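Local coordinates for protein CalS11 (Micromonospora echinospora, PDB 3TOS) that probably transfers a methyl group from S-adenosylmethionine to an oxygen during calicheamicin biosynthesis, and was captured with S-adenosylhomocysteine bound, at residues D237-R242 with A251-G256. Residues are numbered along the deposited sequence; the frame is centred on the assembly and turned at random. Where two conformers were deposited one is given.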
ATOM      1  N   ASP B 237     -29.255   5.333  -1.563  1.00 11.16           N
ATOM      2  CA  ASP B 237     -28.029   5.468  -0.757  1.00 10.55           C
ATOM      3  C   ASP B 237     -27.978   4.379   0.330  1.00 11.10           C
ATOM      4  O   ASP B 237     -27.201   4.475   1.317  1.00 12.21           O
ATOM      5  CB  ASP B 237     -27.887   6.873  -0.156  1.00 11.41           C
ATOM      6  CG  ASP B 237     -28.998   7.197   0.860  1.00 13.24           C
ATOM      7  OD1 ASP B 237     -29.966   6.391   1.012  1.00 14.34           O
ATOM      8  OD2 ASP B 237     -28.920   8.276   1.509  1.00 15.14           O
ATOM      9  N   HIS B 238     -28.793   3.322   0.168  1.00 11.17           N
ATOM     10  CA  HIS B 238     -28.682   2.178   1.058  1.00 10.95           C
ATOM     11  C   HIS B 238     -27.283   1.546   1.008  1.00 11.04           C
ATOM     12  O   HIS B 238     -26.715   1.107   2.036  1.00 13.20           O
ATOM     13  CB  HIS B 238     -29.726   1.139   0.694  1.00 13.74           C
ATOM     14  CG  HIS B 238     -29.670  -0.081   1.559  1.00 18.63           C
ATOM     15  ND1 HIS B 238     -30.218  -0.103   2.819  1.00 22.10           N
ATOM     16  CD2 HIS B 238     -29.123  -1.303   1.355  1.00 20.82           C
ATOM     17  CE1 HIS B 238     -30.016  -1.300   3.355  1.00 23.14           C
ATOM     18  NE2 HIS B 238     -29.390  -2.052   2.467  1.00 22.75           N
ATOM     19  N   ALA B 239     -26.745   1.450  -0.212  1.00 10.32           N
ATOM     20  CA  ALA B 239     -25.396   0.931  -0.460  1.00 10.69           C
ATOM     21  C   ALA B 239     -24.777   1.797  -1.554  1.00 11.24           C
ATOM     22  O   ALA B 239     -25.479   2.606  -2.173  1.00 10.79           O
ATOM     23  CB  ALA B 239     -25.481  -0.514  -0.948  1.00 12.03           C
ATOM     24  N   PRO B 240     -23.448   1.660  -1.791  1.00  9.92           N
ATOM     25  CA  PRO B 240     -22.839   2.500  -2.835  1.00  9.71           C
ATOM     26  C   PRO B 240     -23.049   1.896  -4.201  1.00  9.43           C
ATOM     27  O   PRO B 240     -22.519   0.818  -4.512  1.00 11.34           O
ATOM     28  CB  PRO B 240     -21.347   2.455  -2.503  1.00 10.84           C
ATOM     29  CG  PRO B 240     -21.269   1.784  -1.063  1.00 11.39           C
ATOM     30  CD  PRO B 240     -22.459   0.873  -1.045  1.00  9.45           C
ATOM     31  N   LEU B 241     -23.809   2.590  -5.041  1.00  7.97           N
ATOM     32  CA  LEU B 241     -23.953   2.134  -6.437  1.00  8.05           C
ATOM     33  C   LEU B 241     -22.737   2.585  -7.249  1.00  7.51           C
ATOM     34  O   LEU B 241     -22.283   3.740  -7.115  1.00  9.66           O
ATOM     35  CB  LEU B 241     -25.215   2.757  -7.012  1.00  9.96           C
ATOM     36  CG  LEU B 241     -26.496   2.044  -6.564  1.00 12.69           C
ATOM     37  CD1 LEU B 241     -27.682   3.012  -6.726  1.00 13.20           C
ATOM     38  CD2 LEU B 241     -26.717   0.734  -7.280  1.00 13.45           C
ATOM     39  N   ARG B 242     -22.233   1.681  -8.105  1.00  7.88           N
ATOM     40  CA  ARG B 242     -21.017   1.948  -8.866  1.00  8.74           C
ATOM     41  C   ARG B 242     -21.213   1.567 -10.312  1.00  8.28           C
ATOM     42  O   ARG B 242     -22.064   0.741 -10.644  1.00  8.64           O
ATOM     43  CB  ARG B 242     -19.853   1.118  -8.321  1.00  8.14           C
ATOM     44  CG  ARG B 242     -19.434   1.533  -6.919  1.00  8.08           C
ATOM     45  CD  ARG B 242     -18.714   2.913  -6.980  1.00  9.45           C
ATOM     46  NE  ARG B 242     -18.327   3.357  -5.635  1.00 11.59           N
ATOM     47  CZ  ARG B 242     -19.081   4.114  -4.801  1.00 12.48           C
ATOM     48  NH1 ARG B 242     -20.314   4.514  -5.161  1.00 11.93           N
ATOM     49  NH2 ARG B 242     -18.578   4.462  -3.590  1.00 14.00           N
ATOM     50  N   ALA B 251     -24.998  -0.879 -13.314  1.00  7.45           N
ATOM     51  CA  ALA B 251     -24.761  -0.243 -12.033  1.00  7.13           C
ATOM     52  C   ALA B 251     -24.831  -1.361 -10.998  1.00 10.21           C
ATOM     53  O   ALA B 251     -25.729  -2.204 -11.069  1.00 13.86           O
ATOM     54  CB  ALA B 251     -25.831   0.775 -11.750  1.00  8.73           C
ATOM     55  N   TYR B 252     -23.910  -1.375 -10.041  1.00  9.73           N
ATOM     56  CA  TYR B 252     -23.903  -2.502  -9.113  1.00  9.01           C
ATOM     57  C   TYR B 252     -23.488  -2.039  -7.738  1.00  9.19           C
ATOM     58  O   TYR B 252     -22.792  -1.052  -7.568  1.00 10.58           O
ATOM     59  CB  TYR B 252     -22.931  -3.617  -9.607  1.00  8.95           C
ATOM     60  CG  TYR B 252     -21.477  -3.258  -9.532  1.00  9.21           C
ATOM     61  CD1 TYR B 252     -20.877  -2.424 -10.490  1.00 10.09           C
ATOM     62  CD2 TYR B 252     -20.678  -3.796  -8.523  1.00 11.64           C
ATOM     63  CE1 TYR B 252     -19.536  -2.097 -10.407  1.00 10.72           C
ATOM     64  CE2 TYR B 252     -19.338  -3.472  -8.431  1.00 14.00           C
ATOM     65  CZ  TYR B 252     -18.774  -2.613  -9.375  1.00 14.53           C
ATOM     66  OH  TYR B 252     -17.434  -2.329  -9.259  1.00 17.84           O
ATOM     67  N   LEU B 253     -23.979  -2.767  -6.750  1.00  8.68           N
ATOM     68  CA  LEU B 253     -23.618  -2.493  -5.356  1.00  8.81           C
ATOM     69  C   LEU B 253     -23.114  -3.781  -4.676  1.00  8.67           C
ATOM     70  O   LEU B 253     -23.472  -4.890  -5.062  1.00  8.67           O
ATOM     71  CB  LEU B 253     -24.834  -1.915  -4.626  1.00  9.84           C
ATOM     72  CG  LEU B 253     -26.058  -2.824  -4.492  1.00  9.96           C
ATOM     73  CD1 LEU B 253     -25.928  -3.676  -3.196  1.00  8.99           C
ATOM     74  CD2 LEU B 253     -27.283  -1.911  -4.389  1.00 11.87           C
ATOM     75  N   ARG B 254     -22.332  -3.607  -3.621  0.60  8.29           N
ATOM     76  CA  ARG B 254     -21.802  -4.711  -2.821  0.60  9.44           C
ATOM     77  C   ARG B 254     -22.654  -4.669  -1.573  0.60  8.60           C
ATOM     78  O   ARG B 254     -22.590  -3.693  -0.793  0.60  8.76           O
ATOM     79  CB  ARG B 254     -20.322  -4.496  -2.479  0.60 11.86           C
ATOM     80  CG  ARG B 254     -19.635  -5.671  -1.783  0.60 15.82           C
ATOM     81  CD  ARG B 254     -18.142  -5.569  -2.064  0.60 20.00           C
ATOM     82  NE  ARG B 254     -17.297  -6.501  -1.332  0.60 24.57           N
ATOM     83  CZ  ARG B 254     -16.753  -6.245  -0.147  0.60 27.12           C
ATOM     84  NH1 ARG B 254     -17.003  -5.097   0.484  0.60 27.72           N
ATOM     85  NH2 ARG B 254     -15.955  -7.133   0.405  0.60 28.34           N
ATOM     86  N   TRP B 255     -23.476  -5.693  -1.392  1.00  7.85           N
ATOM     87  CA  TRP B 255     -24.406  -5.715  -0.259  1.00  9.81           C
ATOM     88  C   TRP B 255     -23.676  -5.480   1.080  1.00 10.39           C
ATOM     89  O   TRP B 255     -22.632  -6.136   1.375  1.00 10.04           O
ATOM     90  CB  TRP B 255     -25.117  -7.082  -0.222  1.00 10.21           C
ATOM     91  CG  TRP B 255     -26.292  -7.104   0.702  1.00  8.95           C
ATOM     92  CD1 TRP B 255     -26.383  -7.762   1.937  1.00 10.17           C
ATOM     93  CD2 TRP B 255     -27.545  -6.422   0.514  1.00 10.98           C
ATOM     94  NE1 TRP B 255     -27.603  -7.503   2.475  1.00 10.78           N
ATOM     95  CE2 TRP B 255     -28.337  -6.708   1.640  1.00 11.19           C
ATOM     96  CE3 TRP B 255     -28.068  -5.583  -0.497  1.00 11.96           C
ATOM     97  CZ2 TRP B 255     -29.639  -6.190   1.801  1.00 13.70           C
ATOM     98  CZ3 TRP B 255     -29.343  -5.120  -0.359  1.00 14.91           C
ATOM     99  CH2 TRP B 255     -30.124  -5.420   0.786  1.00 15.31           C
ATOM    100  N   GLY B 256     -24.201  -4.524   1.854  1.00 11.09           N
ATOM    101  CA  GLY B 256     -23.720  -4.225   3.182  1.00 13.75           C
ATOM    102  C   GLY B 256     -22.677  -3.125   3.205  1.00 13.78           C
ATOM    103  O   GLY B 256     -22.256  -2.716   4.312  1.00 16.62           O
TER
HETATM  104  O   HOH W   1     -20.813  -1.093  -3.560  1.00 11.91           O
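Arg242 and Tyr252 form an antiparallel hydrogen-bonded pair that joins strand 242-243, at the edge of this chain's Rossmann-like methyltransferase sheet, to strand 251-254. Arg242 N donates to Tyr252 O at 2.8 Å, and Tyr252 N returns a bond to Arg242 O. Tyr252 CG stands between its backbone N and carbonyl carbon (chi1 70°), which lays the phenol ring against Arg242, whose CB sits over one face in a CH-pi contact, 4.2 Å from the centroid; Gln65 holds the hydroxyl. Cutting Tyr252 back to an alanine is likely to strip Arg242 CB of its aromatic face and Gln65 of its phenol partner. On the buried side, Leu253 spreads its methyls, CD1 lying 3.9 Å from Ala239 CB and CD2 4.0 Å from Leu241 CD2, with Met230 of helix 225-233 packed alongside. Toward Pro240 and Arg254 the backbones move apart: a water bridges Pro240 O and Arg254 N, and His238 NE2 approaches Trp255 CH2 at 3.8 Å, the imidazole at 42° to the six-membered ring. Arg242, bent at chi2, brings NH1 to Leu241 O and to Lys209 O of a second subunit. Direct backbone bonding thus gives way to apolar packing and hydration, while the Arg242 guanidinium is consistent with a part in subunit packing.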